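Long-range contacts in tyrosine--tRNA ligase (Pyrococcus horikoshii, PDB 2CYC), which probably attaches tyrosine to its tRNA in two steps, first activating the amino acid with ATP and then transferring it to the acceptor end: residues 38-43 against 68-73; 44-49 against 95-100. One frame throughout, in Å; residues are numbered along the deposited sequence.

Interaction 1. Residues 38-43 against 68-73. With TYR (tyrosine), chain C.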
ATOM      1  N   ILE A  38      -4.149  21.110   4.647  1.00 18.68           N
ATOM      2  CA  ILE A  38      -2.732  21.125   4.334  1.00 22.51           C
ATOM      3  C   ILE A  38      -2.142  20.204   5.394  1.00 20.66           C
ATOM      4  O   ILE A  38      -2.385  20.369   6.599  1.00 20.98           O
ATOM      5  CB  ILE A  38      -2.083  22.563   4.343  1.00 20.26           C
ATOM      6  CG1 ILE A  38      -0.573  22.420   4.110  1.00 18.77           C
ATOM      7  CG2 ILE A  38      -2.378  23.317   5.643  1.00 15.77           C
ATOM      8  CD1 ILE A  38       0.139  23.730   3.739  1.00 15.38           C
ATOM      9  N   GLY A  39      -1.421  19.192   4.930  1.00 16.94           N
ATOM     10  CA  GLY A  39      -0.832  18.230   5.838  1.00 16.97           C
ATOM     11  C   GLY A  39       0.627  18.512   6.123  1.00 21.42           C
ATOM     12  O   GLY A  39       1.339  19.097   5.305  1.00 14.39           O
ATOM     13  N   PHE A  40       1.080  18.096   7.298  1.00 16.01           N
ATOM     14  CA  PHE A  40       2.466  18.312   7.667  1.00 15.27           C
ATOM     15  C   PHE A  40       3.024  17.079   8.335  1.00 17.46           C
ATOM     16  O   PHE A  40       2.346  16.416   9.125  1.00 20.11           O
ATOM     17  CB  PHE A  40       2.616  19.449   8.679  1.00 16.97           C
ATOM     18  CG  PHE A  40       2.030  20.746   8.243  1.00 21.54           C
ATOM     19  CD1 PHE A  40       0.697  21.050   8.518  1.00 17.16           C
ATOM     20  CD2 PHE A  40       2.814  21.685   7.584  1.00 18.05           C
ATOM     21  CE1 PHE A  40       0.162  22.273   8.148  1.00 18.31           C
ATOM     22  CE2 PHE A  40       2.283  22.914   7.210  1.00 15.25           C
ATOM     23  CZ  PHE A  40       0.955  23.205   7.495  1.00 21.49           C
ATOM     24  N   GLU A  41       4.269  16.778   8.025  1.00 16.01           N
ATOM     25  CA  GLU A  41       4.928  15.680   8.695  1.00 21.90           C
ATOM     26  C   GLU A  41       5.290  16.268  10.063  1.00 21.99           C
ATOM     27  O   GLU A  41       5.375  17.489  10.216  1.00 16.74           O
ATOM     28  CB  GLU A  41       6.191  15.279   7.946  1.00 20.47           C
ATOM     29  CG  GLU A  41       5.934  14.349   6.756  1.00 31.83           C
ATOM     30  CD  GLU A  41       7.195  13.607   6.325  1.00 33.07           C
ATOM     31  OE1 GLU A  41       8.210  13.705   7.045  1.00 41.73           O
ATOM     32  OE2 GLU A  41       7.170  12.928   5.278  1.00 22.90           O
ATOM     33  N   ILE A  42       5.494  15.406  11.049  1.00 23.39           N
ATOM     34  CA  ILE A  42       5.852  15.842  12.396  1.00 24.48           C
ATOM     35  C   ILE A  42       7.308  15.401  12.610  1.00 29.89           C
ATOM     36  O   ILE A  42       7.597  14.203  12.677  1.00 27.47           O
ATOM     37  CB  ILE A  42       4.924  15.160  13.431  1.00 22.68           C
ATOM     38  CG1 ILE A  42       3.451  15.333  13.007  1.00 23.53           C
ATOM     39  CG2 ILE A  42       5.162  15.741  14.817  1.00 24.85           C
ATOM     40  CD1 ILE A  42       2.957  16.806  12.926  1.00 15.60           C
ATOM     41  N   SER A  43       8.232  16.350  12.708  1.00 28.71           N
ATOM     42  CA  SER A  43       9.636  15.964  12.868  1.00 38.93           C
ATOM     43  C   SER A  43      10.631  17.062  13.196  1.00 40.08           C
ATOM     44  O   SER A  43      11.808  16.931  12.856  1.00 48.54           O
ATOM     45  CB  SER A  43      10.126  15.291  11.596  1.00 46.28           C
ATOM     46  OG  SER A  43      10.098  16.214  10.515  1.00 48.72           O
ATOM     47  N   THR A  68     -11.040  25.751   6.637  1.00 15.88           N
ATOM     48  CA  THR A  68      -9.646  25.355   6.723  1.00 17.51           C
ATOM     49  C   THR A  68      -9.311  24.278   7.746  1.00 21.00           C
ATOM     50  O   THR A  68      -9.917  24.200   8.824  1.00 17.84           O
ATOM     51  CB  THR A  68      -8.771  26.601   6.982  1.00 19.26           C
ATOM     52  OG1 THR A  68      -9.126  27.202   8.240  1.00 17.81           O
ATOM     53  CG2 THR A  68      -8.991  27.621   5.860  1.00 15.50           C
ATOM     54  N   ARG A  69      -8.317  23.459   7.407  1.00 17.72           N
ATOM     55  CA  ARG A  69      -7.903  22.361   8.282  1.00 15.75           C
ATOM     56  C   ARG A  69      -6.412  22.064   8.219  1.00 17.16           C
ATOM     57  O   ARG A  69      -5.822  22.060   7.137  1.00 18.47           O
ATOM     58  CB  ARG A  69      -8.671  21.083   7.904  1.00 17.37           C
ATOM     59  CG  ARG A  69      -8.197  19.806   8.615  1.00 16.48           C
ATOM     60  CD  ARG A  69      -8.988  18.600   8.140  1.00 12.57           C
ATOM     61  NE  ARG A  69     -10.427  18.813   8.292  1.00 21.82           N
ATOM     62  CZ  ARG A  69     -11.362  17.916   7.977  1.00 20.89           C
ATOM     63  NH1 ARG A  69     -12.644  18.208   8.150  1.00 17.70           N
ATOM     64  NH2 ARG A  69     -11.023  16.727   7.495  1.00 15.42           N
ATOM     65  N   VAL A  70      -5.815  21.821   9.385  1.00 15.48           N
ATOM     66  CA  VAL A  70      -4.401  21.454   9.486  1.00 15.77           C
ATOM     67  C   VAL A  70      -4.425  19.946   9.771  1.00 19.52           C
ATOM     68  O   VAL A  70      -5.056  19.494  10.731  1.00 18.40           O
ATOM     69  CB  VAL A  70      -3.690  22.193  10.647  1.00 19.33           C
ATOM     70  CG1 VAL A  70      -2.337  21.533  10.944  1.00 13.91           C
ATOM     71  CG2 VAL A  70      -3.497  23.667  10.283  1.00 12.76           C
ATOM     72  N   PHE A  71      -3.752  19.188   8.911  1.00 19.27           N
ATOM     73  CA  PHE A  71      -3.678  17.731   8.979  1.00 15.16           C
ATOM     74  C   PHE A  71      -2.293  17.322   9.503  1.00 19.08           C
ATOM     75  O   PHE A  71      -1.276  17.570   8.843  1.00 16.62           O
ATOM     76  CB  PHE A  71      -3.904  17.186   7.560  1.00 15.16           C
ATOM     77  CG  PHE A  71      -4.055  15.689   7.469  1.00 17.29           C
ATOM     78  CD1 PHE A  71      -5.236  15.065   7.872  1.00 15.27           C
ATOM     79  CD2 PHE A  71      -3.050  14.913   6.884  1.00 15.54           C
ATOM     80  CE1 PHE A  71      -5.422  13.691   7.687  1.00 15.89           C
ATOM     81  CE2 PHE A  71      -3.221  13.534   6.693  1.00 17.92           C
ATOM     82  CZ  PHE A  71      -4.416  12.924   7.096  1.00 21.93           C
ATOM     83  N   LEU A  72      -2.267  16.703  10.687  1.00 16.13           N
ATOM     84  CA  LEU A  72      -1.024  16.262  11.324  1.00 20.41           C
ATOM     85  C   LEU A  72      -0.782  14.820  10.861  1.00 20.71           C
ATOM     86  O   LEU A  72      -1.416  13.875  11.350  1.00 21.78           O
ATOM     87  CB  LEU A  72      -1.180  16.342  12.848  1.00 16.76           C
ATOM     88  CG  LEU A  72      -1.755  17.677  13.353  1.00 24.48           C
ATOM     89  CD1 LEU A  72      -2.292  17.544  14.781  1.00 20.85           C
ATOM     90  CD2 LEU A  72      -0.686  18.752  13.279  1.00 17.15           C
ATOM     91  N   ALA A  73       0.134  14.668   9.910  1.00 18.73           N
ATOM     92  CA  ALA A  73       0.423  13.364   9.300  1.00 21.44           C
ATOM     93  C   ALA A  73       1.298  12.435  10.134  1.00 21.32           C
ATOM     94  O   ALA A  73       2.466  12.213   9.788  1.00 18.68           O
ATOM     95  CB  ALA A  73       1.057  13.591   7.920  1.00 17.55           C
TER
HETATM   96  N   TYR C 701       4.074  15.078   2.317  1.00 14.73           N
HETATM   97  CA  TYR C 701       3.867  16.279   3.182  1.00 22.87           C
HETATM   98  C   TYR C 701       5.211  16.873   3.599  1.00 25.66           C
HETATM   99  O   TYR C 701       6.250  16.228   3.340  1.00 26.49           O
HETATM  100  CB  TYR C 701       3.054  15.897   4.430  1.00 14.73           C
HETATM  101  CG  TYR C 701       1.644  15.438   4.117  1.00 17.44           C
HETATM  102  CD1 TYR C 701       0.735  16.287   3.485  1.00 14.90           C
HETATM  103  CD2 TYR C 701       1.215  14.151   4.453  1.00 17.69           C
HETATM  104  CE1 TYR C 701      -0.572  15.861   3.190  1.00 16.73           C
HETATM  105  CE2 TYR C 701      -0.081  13.722   4.174  1.00 16.39           C
HETATM  106  CZ  TYR C 701      -0.969  14.575   3.539  1.00 16.40           C
HETATM  107  OH  TYR C 701      -2.250  14.135   3.254  1.00 16.00           O
HETATM  108  OXT TYR C 701       5.209  17.973   4.185  1.00 26.11           O
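In the nucleotide-binding (Rossmann-type) fold of this class I synthetase, G39 and F71 pair at the floor of the tyrosine pocket, where strands 36-40 and 69-72 of a beta-alpha-beta unit run side by side in parallel. A ladder of backbone bonds joins them: F71 N gives a nearly straight bond to I38 O (2.9 Å, 173° at the hydrogen), F40 N reaches F71 O, and A73 N closes the ladder on F40 O. The strands come closest at G39, whose CA lies 3.1 Å from F71 O in a CA-H...O contact. Glycine suits this place because a CB would run into CE1 of the bound tyrosine and press on the F71 ring. The carbonyl G39 O lies 3.4 Å from CD1 of the ligand. On the same face F71 holds its CG opposite the backbone N (chi1 -172°), and CE2 of its ring comes to 3.6 Å from the ligand OH, beside D175. A73, small enough for the pocket wall, places CB 3.5 Å from the ligand CD2, while E41 directs its carboxylate to Y168 and N80. The other face is apolar. There F40 CE1 rests against V70 CG1 at 3.8 Å, and farther along I42 CD1 meets L72 CD2 at 4.1 Å. Helix 48-63, the crossover of the unit, packs on F40, and helix 87-108 packs on I42 and L72; strand 117-120 continues the sheet beyond 69-72, and strand 183-187 flanks 36-40.

Interaction 2. Residues 44-49 against 95-100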
ATOM      1  N   GLY A  44      10.187  18.139  13.833  1.00 37.06           N
ATOM      2  CA  GLY A  44      11.115  19.203  14.167  1.00 31.50           C
ATOM      3  C   GLY A  44      10.444  20.533  14.440  1.00 29.29           C
ATOM      4  O   GLY A  44       9.211  20.637  14.428  1.00 20.84           O
ATOM      5  N   TYR A  45      11.261  21.552  14.690  1.00 23.84           N
ATOM      6  CA  TYR A  45      10.761  22.889  14.967  1.00 24.57           C
ATOM      7  C   TYR A  45      10.141  23.491  13.720  1.00 21.89           C
ATOM      8  O   TYR A  45      10.575  23.222  12.602  1.00 22.39           O
ATOM      9  CB  TYR A  45      11.891  23.787  15.483  1.00 28.43           C
ATOM     10  CG  TYR A  45      12.442  23.336  16.821  1.00 25.57           C
ATOM     11  CD1 TYR A  45      13.704  22.749  16.918  1.00 29.96           C
ATOM     12  CD2 TYR A  45      11.690  23.481  17.987  1.00 27.11           C
ATOM     13  CE1 TYR A  45      14.204  22.315  18.146  1.00 36.49           C
ATOM     14  CE2 TYR A  45      12.179  23.052  19.224  1.00 29.60           C
ATOM     15  CZ  TYR A  45      13.436  22.469  19.294  1.00 37.78           C
ATOM     16  OH  TYR A  45      13.923  22.038  20.509  1.00 39.38           O
ATOM     17  N   ILE A  46       9.110  24.300  13.922  1.00 19.83           N
ATOM     18  CA  ILE A  46       8.413  24.936  12.818  1.00 20.44           C
ATOM     19  C   ILE A  46       9.188  26.156  12.315  1.00 25.67           C
ATOM     20  O   ILE A  46       9.281  27.165  13.019  1.00 22.43           O
ATOM     21  CB  ILE A  46       7.000  25.382  13.258  1.00 26.68           C
ATOM     22  CG1 ILE A  46       6.154  24.149  13.607  1.00 23.13           C
ATOM     23  CG2 ILE A  46       6.343  26.221  12.155  1.00 20.39           C
ATOM     24  CD1 ILE A  46       4.873  24.488  14.369  1.00 15.05           C
ATOM     25  N   HIS A  47       9.753  26.060  11.111  1.00 20.13           N
ATOM     26  CA  HIS A  47      10.495  27.189  10.547  1.00 24.01           C
ATOM     27  C   HIS A  47       9.496  28.124   9.870  1.00 19.68           C
ATOM     28  O   HIS A  47       8.335  27.757   9.706  1.00 17.27           O
ATOM     29  CB  HIS A  47      11.581  26.699   9.570  1.00 24.42           C
ATOM     30  CG  HIS A  47      11.054  25.994   8.360  1.00 23.12           C
ATOM     31  ND1 HIS A  47      10.439  26.658   7.320  1.00 23.12           N
ATOM     32  CD2 HIS A  47      11.089  24.687   8.004  1.00 27.81           C
ATOM     33  CE1 HIS A  47      10.118  25.792   6.375  1.00 28.69           C
ATOM     34  NE2 HIS A  47      10.501  24.588   6.765  1.00 31.82           N
ATOM     35  N   LEU A  48       9.932  29.326   9.488  1.00 21.44           N
ATOM     36  CA  LEU A  48       9.023  30.322   8.901  1.00 21.88           C
ATOM     37  C   LEU A  48       8.244  29.894   7.662  1.00 26.67           C
ATOM     38  O   LEU A  48       7.104  30.333   7.457  1.00 19.40           O
ATOM     39  CB  LEU A  48       9.778  31.626   8.596  1.00 21.48           C
ATOM     40  CG  LEU A  48      10.575  32.219   9.760  1.00 21.54           C
ATOM     41  CD1 LEU A  48      11.070  33.621   9.398  1.00 12.48           C
ATOM     42  CD2 LEU A  48       9.700  32.266  10.996  1.00 14.40           C
ATOM     43  N   GLY A  49       8.855  29.063   6.826  1.00 21.96           N
ATOM     44  CA  GLY A  49       8.157  28.606   5.638  1.00 26.70           C
ATOM     45  C   GLY A  49       6.919  27.813   6.020  1.00 25.51           C
ATOM     46  O   GLY A  49       5.830  28.034   5.493  1.00 29.98           O
ATOM     47  N   LEU A  95       0.491  16.752  18.827  1.00 22.29           N
ATOM     48  CA  LEU A  95      -0.520  17.342  19.693  1.00 29.03           C
ATOM     49  C   LEU A  95      -0.023  18.358  20.720  1.00 26.09           C
ATOM     50  O   LEU A  95      -0.720  19.321  21.026  1.00 28.74           O
ATOM     51  CB  LEU A  95      -1.274  16.224  20.425  1.00 33.13           C
ATOM     52  CG  LEU A  95      -2.593  15.750  19.800  1.00 42.49           C
ATOM     53  CD1 LEU A  95      -2.448  15.606  18.294  1.00 43.36           C
ATOM     54  CD2 LEU A  95      -3.005  14.437  20.442  1.00 40.06           C
ATOM     55  N   LYS A  96       1.177  18.162  21.248  1.00 26.97           N
ATOM     56  CA  LYS A  96       1.671  19.069  22.272  1.00 30.62           C
ATOM     57  C   LYS A  96       2.524  20.225  21.801  1.00 29.27           C
ATOM     58  O   LYS A  96       2.640  21.232  22.500  1.00 28.48           O
ATOM     59  CB  LYS A  96       2.415  18.275  23.346  1.00 34.95           C
ATOM     60  CG  LYS A  96       1.497  17.399  24.178  1.00 37.52           C
ATOM     61  CD  LYS A  96       2.287  16.612  25.214  1.00 54.47           C
ATOM     62  CE  LYS A  96       1.365  15.825  26.138  1.00 58.39           C
ATOM     63  NZ  LYS A  96       2.129  15.016  27.135  1.00 56.99           N
ATOM     64  N   TYR A  97       3.124  20.094  20.625  1.00 27.13           N
ATOM     65  CA  TYR A  97       3.961  21.172  20.108  1.00 25.37           C
ATOM     66  C   TYR A  97       3.515  21.725  18.765  1.00 25.33           C
ATOM     67  O   TYR A  97       3.235  22.914  18.633  1.00 22.57           O
ATOM     68  CB  TYR A  97       5.414  20.717  19.960  1.00 21.68           C
ATOM     69  CG  TYR A  97       6.238  21.680  19.130  1.00 25.99           C
ATOM     70  CD1 TYR A  97       6.623  22.924  19.644  1.00 26.31           C
ATOM     71  CD2 TYR A  97       6.574  21.380  17.807  1.00 24.93           C
ATOM     72  CE1 TYR A  97       7.318  23.841  18.865  1.00 18.75           C
ATOM     73  CE2 TYR A  97       7.268  22.294  17.015  1.00 18.12           C
ATOM     74  CZ  TYR A  97       7.638  23.524  17.551  1.00 25.71           C
ATOM     75  OH  TYR A  97       8.328  24.431  16.780  1.00 19.27           O
ATOM     76  N   PHE A  98       3.460  20.852  17.766  1.00 26.46           N
ATOM     77  CA  PHE A  98       3.119  21.276  16.418  1.00 23.59           C
ATOM     78  C   PHE A  98       1.777  21.971  16.274  1.00 21.34           C
ATOM     79  O   PHE A  98       1.690  23.028  15.653  1.00 23.24           O
ATOM     80  CB  PHE A  98       3.202  20.089  15.450  1.00 17.01           C
ATOM     81  CG  PHE A  98       3.328  20.508  14.020  1.00 19.23           C
ATOM     82  CD1 PHE A  98       2.201  20.862  13.280  1.00 17.54           C
ATOM     83  CD2 PHE A  98       4.583  20.623  13.428  1.00 19.85           C
ATOM     84  CE1 PHE A  98       2.323  21.327  11.968  1.00 15.44           C
ATOM     85  CE2 PHE A  98       4.715  21.089  12.114  1.00 22.12           C
ATOM     86  CZ  PHE A  98       3.579  21.440  11.387  1.00 17.43           C
ATOM     87  N   LYS A  99       0.735  21.376  16.842  1.00 22.18           N
ATOM     88  CA  LYS A  99      -0.598  21.948  16.772  1.00 21.43           C
ATOM     89  C   LYS A  99      -0.613  23.389  17.251  1.00 21.23           C
ATOM     90  O   LYS A  99      -1.055  24.279  16.524  1.00 22.29           O
ATOM     91  CB  LYS A  99      -1.577  21.125  17.608  1.00 23.24           C
ATOM     92  CG  LYS A  99      -2.986  21.729  17.700  1.00 21.70           C
ATOM     93  CD  LYS A  99      -3.936  20.766  18.389  1.00 29.89           C
ATOM     94  CE  LYS A  99      -5.368  21.268  18.365  1.00 26.34           C
ATOM     95  NZ  LYS A  99      -5.497  22.521  19.147  1.00 33.23           N
ATOM     96  N   VAL A 100      -0.109  23.623  18.464  1.00 21.94           N
ATOM     97  CA  VAL A 100      -0.106  24.971  19.019  1.00 22.58           C
ATOM     98  C   VAL A 100       0.859  25.900  18.279  1.00 23.12           C
ATOM     99  O   VAL A 100       0.607  27.098  18.165  1.00 24.38           O
ATOM    100  CB  VAL A 100       0.214  24.962  20.546  1.00 25.43           C
ATOM    101  CG1 VAL A 100       1.649  24.546  20.797  1.00 20.34           C
ATOM    102  CG2 VAL A 100      -0.063  26.350  21.143  1.00 28.83           C
TER
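Y97 reaches from helix 87-108 to the loop leading into helix 48-63, where its hydroxyl takes the backbone N-H of I46. The bond from I46 N to Y97 OH is 3.0 Å long and close to straight (168°), and the donor lies near the plane of the phenol ring, at its edge. With chi1 at 166°, CG of Y97 stands opposite its own backbone N, which points the ring from the helix toward the loop. Two further groups meet the ring at CE2: I46 CG1, sliding past at 4.0 Å, and G44 O, 3.6 Å from that carbon. Y45 crosses Y97 at about a right angle and meets the hydroxyl with the edge of its own ring, CD2 to Y97 OH being 3.7 Å. H264 also hydrogen-bonds to that hydroxyl, so a long aromatic with a polar end fits here; a phenylalanine would probably leave I46 N and H264 without this shared partner. I46 supplies the apolar part of the contact. Its CG1-CD1 arm, extended at chi2 (166°), touches both aromatics: CD1 lies over one face of the F98 ring in a CH-pi contact, 4.1 Å from the centroid, and CG1 approaches F98 CE2 at 3.7 Å. G44 has backbone angles that call for glycine. At the end of the loop, H47 is the N-cap of helix 48-63, its ND1 accepting a weak bond from G49 N; H47, L48 and G49 probably begin the counterpart of the class I HIGH signature. Helix 363-370 packs against Y45 and Y97, while helix 288-297 meets L48.

In the fold
F98 is shared by the two contacts, whose centres lie 10 Å apart. The ring that receives I46 in interaction 2 also packs against the apolar face of interaction 1: F98 CZ is 3.5 Å from F40 CB, and F98 CD1 is 3.6 Å from L72 CD2. Residues 38-43 run directly into 44-49, so the chain passes from the floor of the tyrosine pocket to the start of helix 48-63. Interaction 1 touches the ligand itself, whereas the F98 side chain remains about 8 Å from it, a layer behind the sheet. Interaction 2 instead borders the KMSKS motif, through a hydrogen bond between H47 NE2 and S253 OG.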